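Local coordinates for protein ATP-dependent 6-phosphofructokinase isozyme 2 (Escherichia coli, PDB 3UMO) that catalyses the ATP-dependent phosphorylation of fructose 6-phosphate to fructose 1,6-bisphosphate, the first committing step of glycolysis, as a homodimeric member of the PfkB carbohydrate kinase family, at residues 1-6 / 127-132; 54-59 / 79-84; 148-153 / 176-181; 237-242 / 271-276. All coordinates share one frame; numbering follows the deposited sequence.

Interaction 1. Residues 1-6 / 127-132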
loop_
_atom_site.group_PDB
_atom_site.type_symbol
_atom_site.label_atom_id
_atom_site.label_comp_id
_atom_site.label_asym_id
_atom_site.label_seq_id
_atom_site.Cartn_x
_atom_site.Cartn_y
_atom_site.Cartn_z
ATOM N N MET A 1 10.397 18.320 -45.230
ATOM C CA MET A 1 10.155 18.432 -43.796
ATOM C C MET A 1 11.133 19.414 -43.156
ATOM O O MET A 1 12.330 19.392 -43.450
ATOM C CB MET A 1 10.269 17.063 -43.118
ATOM C CG MET A 1 9.817 17.070 -41.664
ATOM S SD MET A 1 10.332 15.642 -40.687
ATOM C CE MET A 1 8.983 14.496 -40.970
ATOM N N VAL A 2 10.620 20.279 -42.287
ATOM C CA VAL A 2 11.467 21.236 -41.585
ATOM C C VAL A 2 12.166 20.556 -40.419
ATOM O O VAL A 2 11.796 19.455 -40.026
ATOM C CB VAL A 2 10.656 22.437 -41.062
ATOM C CG1 VAL A 2 10.124 23.264 -42.227
ATOM C CG2 VAL A 2 9.522 21.965 -40.169
ATOM N N ARG A 3 13.180 21.211 -39.869
ATOM C CA ARG A 3 13.909 20.641 -38.744
ATOM C C ARG A 3 13.121 20.758 -37.441
ATOM O O ARG A 3 12.298 21.658 -37.275
ATOM C CB ARG A 3 15.280 21.303 -38.609
ATOM C CG ARG A 3 16.154 21.144 -39.853
ATOM C CD ARG A 3 17.601 21.421 -39.518
ATOM N NE ARG A 3 17.952 20.813 -38.238
ATOM C CZ ARG A 3 19.147 20.896 -37.665
ATOM N NH1 ARG A 3 20.127 21.569 -38.254
ATOM N NH2 ARG A 3 19.361 20.310 -36.494
ATOM N N ILE A 4 13.383 19.835 -36.521
ATOM C CA ILE A 4 12.689 19.804 -35.239
ATOM C C ILE A 4 13.668 19.894 -34.074
ATOM O O ILE A 4 14.689 19.198 -34.047
ATOM C CB ILE A 4 11.857 18.519 -35.096
ATOM C CG1 ILE A 4 10.867 18.405 -36.257
ATOM C CG2 ILE A 4 11.116 18.496 -33.763
ATOM C CD1 ILE A 4 10.229 17.025 -36.386
ATOM N N TYR A 5 13.350 20.758 -33.116
ATOM C CA TYR A 5 14.139 20.905 -31.905
ATOM C C TYR A 5 13.236 20.740 -30.698
ATOM O O TYR A 5 12.033 21.010 -30.772
ATOM C CB TYR A 5 14.791 22.290 -31.860
ATOM C CG TYR A 5 15.774 22.546 -32.980
ATOM C CD1 TYR A 5 15.340 22.979 -34.225
ATOM C CD2 TYR A 5 17.138 22.360 -32.787
ATOM C CE1 TYR A 5 16.238 23.210 -35.255
ATOM C CE2 TYR A 5 18.043 22.592 -33.809
ATOM C CZ TYR A 5 17.586 23.015 -35.037
ATOM O OH TYR A 5 18.484 23.255 -36.052
ATOM N N THR A 6 13.804 20.302 -29.579
ATOM C CA THR A 6 13.043 20.296 -28.333
ATOM C C THR A 6 13.796 21.042 -27.243
ATOM O O THR A 6 15.028 21.181 -27.297
ATOM C CB THR A 6 12.691 18.874 -27.832
ATOM O OG1 THR A 6 13.856 18.257 -27.273
ATOM C CG2 THR A 6 12.111 18.014 -28.955
ATOM N N GLU A 127 19.049 30.414 -32.421
ATOM C CA GLU A 127 19.874 29.969 -33.540
ATOM C C GLU A 127 19.095 29.026 -34.450
ATOM O O GLU A 127 19.556 28.672 -35.535
ATOM C CB GLU A 127 21.154 29.295 -33.042
ATOM C CG GLU A 127 22.132 30.255 -32.389
ATOM C CD GLU A 127 23.346 29.555 -31.818
ATOM O OE1 GLU A 127 23.478 28.329 -32.021
ATOM O OE2 GLU A 127 24.168 30.232 -31.162
ATOM N N ILE A 128 17.914 28.616 -33.998
ATOM C CA ILE A 128 17.031 27.781 -34.805
ATOM C C ILE A 128 16.548 28.599 -36.000
ATOM O O ILE A 128 16.234 29.785 -35.861
ATOM C CB ILE A 128 15.836 27.274 -33.969
ATOM C CG1 ILE A 128 16.325 26.307 -32.887
ATOM C CG2 ILE A 128 14.804 26.602 -34.843
ATOM C CD1 ILE A 128 15.277 25.983 -31.836
ATOM N N GLU A 129 16.515 27.977 -37.176
ATOM C CA GLU A 129 16.115 28.679 -38.390
ATOM C C GLU A 129 14.617 28.972 -38.408
ATOM O O GLU A 129 13.836 28.302 -37.733
ATOM C CB GLU A 129 16.508 27.875 -39.634
ATOM C CG GLU A 129 15.935 26.469 -39.682
ATOM C CD GLU A 129 16.855 25.436 -39.053
ATOM O OE1 GLU A 129 17.236 25.589 -37.872
ATOM O OE2 GLU A 129 17.206 24.469 -39.756
ATOM N N SER A 130 14.221 29.978 -39.181
ATOM C CA SER A 130 12.805 30.292 -39.350
ATOM C C SER A 130 12.090 29.128 -40.024
ATOM O O SER A 130 12.624 28.518 -40.956
ATOM C CB SER A 130 12.631 31.571 -40.178
ATOM O OG SER A 130 11.324 31.660 -40.722
ATOM N N GLY A 131 10.893 28.808 -39.542
ATOM C CA GLY A 131 10.100 27.747 -40.130
ATOM C C GLY A 131 10.275 26.417 -39.423
ATOM O O GLY A 131 9.436 25.524 -39.547
ATOM N N ALA A 132 11.372 26.279 -38.686
ATOM C CA ALA A 132 11.606 25.069 -37.905
ATOM C C ALA A 132 10.675 24.997 -36.703
ATOM O O ALA A 132 10.091 26.000 -36.289
ATOM C CB ALA A 132 13.055 24.987 -37.458
#
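The backbones of 1-6 and 127-132 approach each other most closely at Arg3 and Ala132, whose CA atoms are 5.1 Å apart. Residues 4-6 are already in extended strand form, whereas 129-132 make a type II beta turn that brings the incoming chain alongside. Gly131 takes the third position of that turn with phi 95°, where a side chain would collide with the preceding carbonyl oxygen, and the closing bond from Ala132 N to Glu129 O is weak. Val2 leans over the turn, its CG1 3.6 Å from Gly131 O.

Tyr5 makes the largest share of its segment's contact. Ile128 CG1 sits over the middle of one ring face, 3.7 Å from the centroid, a CH-pi contact, while Ala132 CB comes to the ring edge. The Tyr5 OH donates to the syn lone pair of Glu129 OE1 at 3.2 Å. Glu129 reaches it by folding back at chi2 (-91°), and this bend also sets OE2 3.1 Å from Arg3 CD. Arg3 NE stays 4.0 Å from Glu129 OE2, too far for a salt bridge, although the opposite charges probably still attract. A leucine in place of Tyr5 would probably deprive Glu129 OE1 of its hydroxyl donor and Ile128 of the ring face it packs on.

The contact lies where strand 4-7, in the central parallel sheet of the ribokinase-type fold, meets the loop from helix 115-125 into strand 133-137. Backbone bonds tie Arg3 and Tyr5 to Ile133; on the other flank strand 55-61 pairs with 4-7, and Ile4 packs against helices 40-50 and 254-267.

Interaction 2. Residues 54-59 / 79-84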
loop_
_atom_site.group_PDB
_atom_site.type_symbol
_atom_site.label_atom_id
_atom_site.label_comp_id
_atom_site.label_asym_id
_atom_site.label_seq_id
_atom_site.Cartn_x
_atom_site.Cartn_y
_atom_site.Cartn_z
ATOM N N SER A 54 14.048 12.868 -36.743
ATOM C CA SER A 54 15.199 13.372 -36.004
ATOM C C SER A 54 14.854 14.698 -35.332
ATOM O O SER A 54 14.253 15.578 -35.947
ATOM C CB SER A 54 16.398 13.558 -36.940
ATOM O OG SER A 54 17.575 13.851 -36.207
ATOM N N ALA A 55 15.226 14.832 -34.063
ATOM C CA ALA A 55 14.999 16.070 -33.327
ATOM C C ALA A 55 16.180 16.346 -32.415
ATOM O O ALA A 55 16.693 15.435 -31.760
ATOM C CB ALA A 55 13.709 15.991 -32.512
ATOM N N THR A 56 16.608 17.605 -32.372
ATOM C CA THR A 56 17.729 17.995 -31.526
ATOM C C THR A 56 17.230 18.456 -30.164
ATOM O O THR A 56 16.428 19.388 -30.073
ATOM C CB THR A 56 18.561 19.111 -32.172
ATOM O OG1 THR A 56 19.097 18.635 -33.411
ATOM C CG2 THR A 56 19.710 19.514 -31.262
ATOM N N ALA A 57 17.709 17.803 -29.108
ATOM C CA ALA A 57 17.300 18.142 -27.745
ATOM C C ALA A 57 18.189 19.226 -27.142
ATOM O O ALA A 57 19.390 19.025 -26.964
ATOM C CB ALA A 57 17.312 16.905 -26.863
ATOM N N ILE A 58 17.586 20.364 -26.805
ATOM C CA ILE A 58 18.306 21.451 -26.146
ATOM C C ILE A 58 17.986 21.381 -24.657
ATOM O O ILE A 58 16.816 21.291 -24.285
ATOM C CB ILE A 58 17.864 22.829 -26.688
ATOM C CG1 ILE A 58 18.004 22.882 -28.212
ATOM C CG2 ILE A 58 18.662 23.953 -26.029
ATOM C CD1 ILE A 58 17.378 24.120 -28.844
ATOM N N PHE A 59 19.018 21.409 -23.814
ATOM C CA PHE A 59 18.823 21.323 -22.364
ATOM C C PHE A 59 20.083 21.692 -21.583
ATOM O O PHE A 59 21.196 21.580 -22.102
ATOM C CB PHE A 59 18.338 19.918 -21.949
ATOM C CG PHE A 59 19.283 18.806 -22.320
ATOM C CD1 PHE A 59 20.256 18.377 -21.426
ATOM C CD2 PHE A 59 19.185 18.176 -23.557
ATOM C CE1 PHE A 59 21.134 17.347 -21.763
ATOM C CE2 PHE A 59 20.055 17.143 -23.904
ATOM C CZ PHE A 59 21.032 16.729 -23.004
ATOM N N PRO A 79 20.534 13.775 -31.420
ATOM C CA PRO A 79 21.395 14.962 -31.417
ATOM C C PRO A 79 21.022 15.894 -30.276
ATOM O O PRO A 79 19.841 16.023 -29.946
ATOM C CB PRO A 79 21.103 15.620 -32.770
ATOM C CG PRO A 79 19.769 15.097 -33.174
ATOM C CD PRO A 79 19.680 13.708 -32.619
ATOM N N VAL A 80 22.020 16.527 -29.666
ATOM C CA VAL A 80 21.752 17.456 -28.575
ATOM C C VAL A 80 22.465 18.785 -28.755
ATOM O O VAL A 80 23.371 18.925 -29.574
ATOM C CB VAL A 80 22.159 16.887 -27.202
ATOM C CG1 VAL A 80 21.551 15.504 -26.983
ATOM C CG2 VAL A 80 23.676 16.849 -27.070
ATOM N N ALA A 81 22.035 19.764 -27.973
ATOM C CA ALA A 81 22.711 21.045 -27.892
ATOM C C ALA A 81 22.560 21.457 -26.445
ATOM O O ALA A 81 21.455 21.718 -25.976
ATOM C CB ALA A 81 22.059 22.064 -28.812
ATOM N N THR A 82 23.665 21.476 -25.717
ATOM C CA THR A 82 23.575 21.653 -24.277
ATOM C C THR A 82 24.191 22.963 -23.794
ATOM O O THR A 82 24.994 23.591 -24.489
ATOM C CB THR A 82 24.218 20.468 -23.523
ATOM O OG1 THR A 82 25.602 20.368 -23.873
ATOM C CG2 THR A 82 23.517 19.153 -23.874
ATOM N N VAL A 83 23.779 23.366 -22.599
ATOM C CA VAL A 83 24.392 24.471 -21.887
ATOM C C VAL A 83 24.887 23.894 -20.575
ATOM O O VAL A 83 24.153 23.178 -19.895
ATOM C CB VAL A 83 23.369 25.585 -21.602
ATOM C CG1 VAL A 83 23.922 26.574 -20.583
ATOM C CG2 VAL A 83 22.979 26.281 -22.897
ATOM N N GLU A 84 26.135 24.173 -20.222
ATOM C CA GLU A 84 26.668 23.653 -18.971
ATOM C C GLU A 84 26.117 24.476 -17.814
ATOM O O GLU A 84 26.210 25.703 -17.818
ATOM C CB GLU A 84 28.196 23.679 -18.980
ATOM C CG GLU A 84 28.825 22.762 -17.950
ATOM C CD GLU A 84 30.242 22.374 -18.315
ATOM O OE1 GLU A 84 30.855 23.070 -19.155
ATOM O OE2 GLU A 84 30.738 21.366 -17.766
#
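A beta-alpha-beta crossover, strand 55-61, helix 63-75, strand 80-84, brings Ala57 and Val80 together as parallel neighbours in the central sheet. The segment axes lie 4.6 Å apart and only 8° from parallel. Four backbone bonds fix the register: Ala57 N to Pro79 O and Ala81 N to Ala57 O, each 2.9 Å, then the longer Phe59 N to Ala81 O and Val83 N to Phe59 O. Residues 57 and 59 thus give and accept on this flank, as expected where parallel strands pair. CA-H groups supplement them; Ile58 CA, for instance, lies 3.2 Å from Ala81 O.

Phe59 dominates one face of the pair. Its CG stands between backbone N and carbonyl carbon (chi1 60°), a placement that swings the ring across to the neighbouring strand. There Thr82 CG2 lies over one ring face, offset toward the rim, 3.8 Å from the centroid in a CH-pi contact, and Val80 CG1 approaches the ring edge, 3.8 Å from Phe59 CE2. On the reverse face Ile58 CG1 meets Ala81 CB at a looser 4.2 Å. At the entry to the strands the Pro79 ring packs on Thr56, its CG 3.6 Å from Thr56 OG1.

Within the chain 80-84 is an outermost strand of the sheet, and 55-61 bonds on its other flank to 4-7. Helix 63-75 covers the Phe59 face, Leu69 and Leu73 resting on the ring and Val70 on Thr82; helix 115-125 covers the Ile58 and Ala81 face through Leu121 and Gln124.

Interaction 3. Residues 148-153 / 176-181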
loop_
_atom_site.group_PDB
_atom_site.type_symbol
_atom_site.label_atom_id
_atom_site.label_comp_id
_atom_site.label_asym_id
_atom_site.label_seq_id
_atom_site.Cartn_x
_atom_site.Cartn_y
_atom_site.Cartn_z
ATOM N N LYS A 148 10.174 34.963 -17.877
ATOM C CA LYS A 148 11.303 34.600 -18.736
ATOM C C LYS A 148 10.919 33.506 -19.735
ATOM O O LYS A 148 11.441 33.455 -20.852
ATOM C CB LYS A 148 12.510 34.154 -17.902
ATOM C CG LYS A 148 13.057 35.215 -16.961
ATOM C CD LYS A 148 13.564 36.441 -17.710
ATOM C CE LYS A 148 14.824 36.152 -18.515
ATOM N NZ LYS A 148 14.549 35.781 -19.933
ATOM N N LEU A 149 10.017 32.625 -19.323
ATOM C CA LEU A 149 9.509 31.600 -20.222
ATOM C C LEU A 149 8.655 32.250 -21.302
ATOM O O LEU A 149 8.732 31.884 -22.474
ATOM C CB LEU A 149 8.690 30.563 -19.455
ATOM C CG LEU A 149 8.064 29.454 -20.298
ATOM C CD1 LEU A 149 9.141 28.645 -21.015
ATOM C CD2 LEU A 149 7.204 28.549 -19.424
ATOM N N THR A 150 7.844 33.223 -20.897
ATOM C CA THR A 150 7.042 33.994 -21.837
ATOM C C THR A 150 7.950 34.718 -22.832
ATOM O O THR A 150 7.709 34.695 -24.039
ATOM C CB THR A 150 6.146 35.008 -21.100
ATOM O OG1 THR A 150 5.181 34.308 -20.305
ATOM C CG2 THR A 150 5.419 35.905 -22.085
ATOM N N GLN A 151 9.005 35.343 -22.315
ATOM C CA GLN A 151 9.956 36.072 -23.148
ATOM C C GLN A 151 10.647 35.171 -24.160
ATOM O O GLN A 151 10.887 35.580 -25.295
ATOM C CB GLN A 151 11.003 36.778 -22.282
ATOM C CG GLN A 151 10.469 37.997 -21.545
ATOM C CD GLN A 151 11.390 38.457 -20.430
ATOM O OE1 GLN A 151 12.580 38.135 -20.416
ATOM N NE2 GLN A 151 10.839 39.210 -19.482
ATOM N N LEU A 152 10.966 33.947 -23.751
ATOM C CA LEU A 152 11.680 33.033 -24.639
ATOM C C LEU A 152 10.792 32.659 -25.817
ATOM O O LEU A 152 11.219 32.690 -26.972
ATOM C CB LEU A 152 12.135 31.778 -23.888
ATOM C CG LEU A 152 12.949 30.757 -24.690
ATOM C CD1 LEU A 152 14.057 30.165 -23.835
ATOM C CD2 LEU A 152 12.056 29.648 -25.225
ATOM N N ILE A 153 9.546 32.316 -25.513
ATOM C CA ILE A 153 8.600 31.905 -26.538
ATOM C C ILE A 153 8.260 33.060 -27.475
ATOM O O ILE A 153 8.182 32.872 -28.692
ATOM C CB ILE A 153 7.346 31.273 -25.909
ATOM C CG1 ILE A 153 7.721 29.925 -25.295
ATOM C CG2 ILE A 153 6.250 31.099 -26.944
ATOM C CD1 ILE A 153 6.757 29.449 -24.246
ATOM N N LEU A 176 1.459 30.242 -22.837
ATOM C CA LEU A 176 0.351 30.575 -23.730
ATOM C C LEU A 176 -0.060 32.039 -23.609
ATOM O O LEU A 176 -1.020 32.477 -24.249
ATOM C CB LEU A 176 -0.858 29.692 -23.421
ATOM C CG LEU A 176 -0.946 28.314 -24.073
ATOM C CD1 LEU A 176 -1.596 27.336 -23.119
ATOM C CD2 LEU A 176 -1.745 28.395 -25.367
ATOM N N ALA A 177 0.654 32.789 -22.779
ATOM C CA ALA A 177 0.305 34.185 -22.536
ATOM C C ALA A 177 0.488 35.040 -23.790
ATOM O O ALA A 177 -0.242 36.010 -24.008
ATOM C CB ALA A 177 1.118 34.745 -21.377
ATOM N N ILE A 178 1.459 34.664 -24.615
ATOM C CA ILE A 178 1.808 35.437 -25.802
ATOM C C ILE A 178 0.856 35.158 -26.955
ATOM O O ILE A 178 0.620 36.025 -27.793
ATOM C CB ILE A 178 3.233 35.119 -26.294
ATOM C CG1 ILE A 178 4.141 34.740 -25.126
ATOM C CG2 ILE A 178 3.801 36.291 -27.085
ATOM C CD1 ILE A 178 4.294 33.250 -24.908
ATOM N N GLY A 179 0.333 33.936 -27.004
ATOM C CA GLY A 179 -0.582 33.540 -28.058
ATOM C C GLY A 179 0.111 33.065 -29.320
ATOM O O GLY A 179 1.343 33.116 -29.426
ATOM N N ASN A 180 -0.696 32.605 -30.275
ATOM C CA ASN A 180 -0.215 32.111 -31.564
ATOM C C ASN A 180 0.676 30.880 -31.453
ATOM O O ASN A 180 1.499 30.620 -32.332
ATOM C CB ASN A 180 0.491 33.220 -32.352
ATOM C CG ASN A 180 -0.434 34.372 -32.684
ATOM O OD1 ASN A 180 -1.566 34.165 -33.124
ATOM N ND2 ASN A 180 0.038 35.595 -32.465
ATOM N N ILE A 181 0.503 30.124 -30.372
ATOM C CA ILE A 181 1.201 28.857 -30.209
ATOM C C ILE A 181 0.688 27.898 -31.279
ATOM O O ILE A 181 -0.516 27.805 -31.498
ATOM C CB ILE A 181 0.928 28.249 -28.819
ATOM C CG1 ILE A 181 1.347 29.215 -27.706
ATOM C CG2 ILE A 181 1.604 26.888 -28.665
ATOM C CD1 ILE A 181 2.804 29.625 -27.741
#
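No ring, amide or guanidinium enters the contact of Thr150 and Ile153 with Ile178 and Ile181, so there are no faces or edges to match: aliphatic branches of helix 146-158 meet those of 176-181, the loop leading from helix 169-175 into strand 183-184, an outermost strand of the parallel sheet within this chain. The nearest CA atoms, those of Thr150 and Ile178, are 6.7 Å apart.

Ile178 is central. Its CG1 lies alongside Thr150 CG2 at 3.5 Å, tighter than usual for two carbons, as the side chains pass in opposite directions. From there its CD1 continues to Ile153, crossing that side chain at a slant and coming 3.5 Å from Ile153 CG2. Both Ile178 torsions are displaced from staggered values (chi1 -31°, chi2 97°), which suggests that some strain is accepted to fit beside the helix. Ile153 CG2 is shared, because Ile181 CD1 reaches it from a roughly perpendicular direction at 3.8 Å. An alanine at Ile178 would probably open a gap beside Ile153 CG2 and strip Thr150 CG2 of its close neighbour.

The hydroxyl of Thr150 bonds to Ala174 O of helix 169-175, while its methyl serves this interface. Between 148-153 and the loop the chemistry thus implies a junction of shape and apolar burial without hydrogen bonds; further along the same helix, Gln157 NE2 supplies one to Gly179 O.

Interaction 4. Residues 237-242 / 271-276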
loop_
_atom_site.group_PDB
_atom_site.type_symbol
_atom_site.label_atom_id
_atom_site.label_comp_id
_atom_site.label_asym_id
_atom_site.label_seq_id
_atom_site.Cartn_x
_atom_site.Cartn_y
_atom_site.Cartn_z
ATOM N N ASN A 237 -11.974 22.742 -37.276
ATOM C CA ASN A 237 -12.315 21.349 -37.015
ATOM C C ASN A 237 -12.288 20.941 -35.552
ATOM O O ASN A 237 -11.628 21.567 -34.716
ATOM C CB ASN A 237 -11.392 20.419 -37.807
ATOM C CG ASN A 237 -11.621 20.501 -39.301
ATOM O OD1 ASN A 237 -10.729 20.886 -40.059
ATOM N ND2 ASN A 237 -12.819 20.129 -39.736
ATOM N N CYS A 238 -13.011 19.865 -35.259
ATOM C CA CYS A 238 -13.015 19.258 -33.938
ATOM C C CYS A 238 -13.151 17.766 -34.134
ATOM O O CYS A 238 -14.109 17.300 -34.751
ATOM C CB CYS A 238 -14.202 19.752 -33.128
ATOM S SG CYS A 238 -14.324 18.977 -31.504
ATOM N N ILE A 239 -12.194 17.008 -33.624
ATOM C CA ILE A 239 -12.254 15.569 -33.795
ATOM C C ILE A 239 -11.851 14.859 -32.520
ATOM O O ILE A 239 -10.996 15.343 -31.768
ATOM C CB ILE A 239 -11.329 15.097 -34.922
ATOM C CG1 ILE A 239 -9.913 15.624 -34.701
ATOM C CG2 ILE A 239 -11.858 15.532 -36.292
ATOM C CD1 ILE A 239 -8.853 14.684 -35.187
ATOM N N GLN A 240 -12.477 13.714 -32.270
ATOM C CA GLN A 240 -12.019 12.852 -31.200
ATOM C C GLN A 240 -11.518 11.560 -31.813
ATOM O O GLN A 240 -12.133 11.002 -32.731
ATOM C CB GLN A 240 -13.105 12.564 -30.150
ATOM C CG GLN A 240 -12.566 11.686 -29.003
ATOM C CD GLN A 240 -13.467 11.615 -27.776
ATOM O OE1 GLN A 240 -14.501 12.283 -27.701
ATOM N NE2 GLN A 240 -13.063 10.795 -26.796
ATOM N N VAL A 241 -10.385 11.097 -31.312
ATOM C CA VAL A 241 -9.823 9.840 -31.767
ATOM C C VAL A 241 -9.633 8.945 -30.554
ATOM O O VAL A 241 -8.998 9.347 -29.580
ATOM C CB VAL A 241 -8.480 10.061 -32.471
ATOM C CG1 VAL A 241 -7.819 8.712 -32.794
ATOM C CG2 VAL A 241 -8.684 10.871 -33.737
ATOM N N VAL A 242 -10.196 7.740 -30.616
ATOM C CA VAL A 242 -10.111 6.785 -29.512
ATOM C C VAL A 242 -9.209 5.620 -29.925
ATOM O O VAL A 242 -9.324 5.117 -31.042
ATOM C CB VAL A 242 -11.517 6.267 -29.160
ATOM C CG1 VAL A 242 -11.517 5.464 -27.855
ATOM C CG2 VAL A 242 -12.474 7.447 -29.059
ATOM N N SER A 271 -3.004 17.158 -41.901
ATOM C CA SER A 271 -4.318 17.603 -41.445
ATOM C C SER A 271 -4.430 17.410 -39.935
ATOM O O SER A 271 -3.647 16.665 -39.341
ATOM C CB SER A 271 -5.420 16.802 -42.140
ATOM O OG SER A 271 -5.430 15.457 -41.683
ATOM N N LEU A 272 -5.392 18.086 -39.312
ATOM C CA LEU A 272 -5.615 17.920 -37.876
ATOM C C LEU A 272 -5.927 16.459 -37.557
ATOM O O LEU A 272 -5.426 15.903 -36.575
ATOM C CB LEU A 272 -6.759 18.820 -37.401
ATOM C CG LEU A 272 -7.124 18.704 -35.920
ATOM C CD1 LEU A 272 -6.063 19.341 -35.043
ATOM C CD2 LEU A 272 -8.484 19.322 -35.645
ATOM N N GLU A 273 -6.746 15.839 -38.404
ATOM C CA GLU A 273 -7.122 14.441 -38.224
ATOM C C GLU A 273 -5.916 13.508 -38.253
ATOM O O GLU A 273 -5.755 12.658 -37.376
ATOM C CB GLU A 273 -8.138 14.018 -39.285
ATOM C CG GLU A 273 -8.411 12.528 -39.291
ATOM C CD GLU A 273 -9.777 12.193 -39.849
ATOM O OE1 GLU A 273 -9.858 11.803 -41.034
ATOM O OE2 GLU A 273 -10.768 12.319 -39.098
ATOM N N GLU A 274 -5.067 13.682 -39.258
ATOM C CA GLU A 274 -3.894 12.834 -39.418
ATOM C C GLU A 274 -2.956 13.023 -38.231
ATOM O O GLU A 274 -2.386 12.062 -37.709
ATOM C CB GLU A 274 -3.183 13.173 -40.730
ATOM C CG GLU A 274 -2.066 12.220 -41.099
ATOM C CD GLU A 274 -1.728 12.267 -42.579
ATOM O OE1 GLU A 274 -2.639 12.550 -43.390
ATOM O OE2 GLU A 274 -0.555 12.021 -42.929
ATOM N N MET A 275 -2.821 14.275 -37.798
ATOM C CA MET A 275 -1.982 14.602 -36.652
ATOM C C MET A 275 -2.469 13.928 -35.364
ATOM O O MET A 275 -1.681 13.313 -34.647
ATOM C CB MET A 275 -1.927 16.119 -36.462
ATOM C CG MET A 275 -0.975 16.564 -35.378
ATOM S SD MET A 275 -1.124 18.327 -35.069
ATOM C CE MET A 275 -2.740 18.397 -34.315
ATOM N N VAL A 276 -3.760 14.048 -35.066
ATOM C CA VAL A 276 -4.305 13.476 -33.832
ATOM C C VAL A 276 -4.302 11.950 -33.887
ATOM O O VAL A 276 -3.986 11.280 -32.896
ATOM C CB VAL A 276 -5.723 14.024 -33.512
ATOM C CG1 VAL A 276 -6.320 13.328 -32.297
ATOM C CG2 VAL A 276 -5.668 15.539 -33.277
#
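Ile239 meets the helix through its first two torsions: CG1 stands between backbone N and carbonyl carbon (chi1 53°), and chi2 of 147°, short of fully extended, sends CD1 out to Glu273 and Val276. That methyl lies 3.5 Å from Glu273 CA and 3.6 Å from Val276 CB. Ile239 and Val276 reach toward each other, tip to tip. Beside them Val241 CG2 slides past Val276 CG1 at 3.7 Å. At the other end Leu272 CD2 packs on Asn237 CB, 3.8 Å away, and stands 4.1 Å from Ile239 CG1. No hydrogen bond crosses the segments; strand 238-241 and helix 272-276 are held by apolar side chains, their axes 9.1 Å apart and 26° from parallel. Ser271 caps the helix start, its OG accepting from Glu274 N at 3.0 Å, while the Glu273 carboxylate turns to a salt bridge with Arg277.

Within this chain, strand 238-241 is an outermost strand of a small antiparallel sheet, bonded through Ile239 and Val241 to strand 230-233, and helix 272-286 lies against the face bearing these two residues. Helix 297-307 adds Leu307 to Val241, and just beyond the strand Val242 packs on Val242 of the second subunit.

Interactions 1 and 2 reach the same sheet, in which strands 4-7 and 55-61 are neighbours: interaction 2 is nested in the loop closed by interaction 1, their centres are 13 Å apart, and Thr6 O comes 2.7 Å from Ile58 N, a probable hydrogen bond. The Phe59 side chain is about 4 Å from that of substrate-binding Ile42. Interaction 3 does not touch interaction 1 (nearest atoms about 8 Å), but its Ile181 side chain is about 9 Å from that of ATP-binding Pro186. Interaction 4, 30 Å from interaction 2 between centres, is on the nucleotide side: the side chain of Val241 is about 7 Å from a bound ATP, and helix 272-286 also carries ATP-binding Val280 and potassium-binding Ala286.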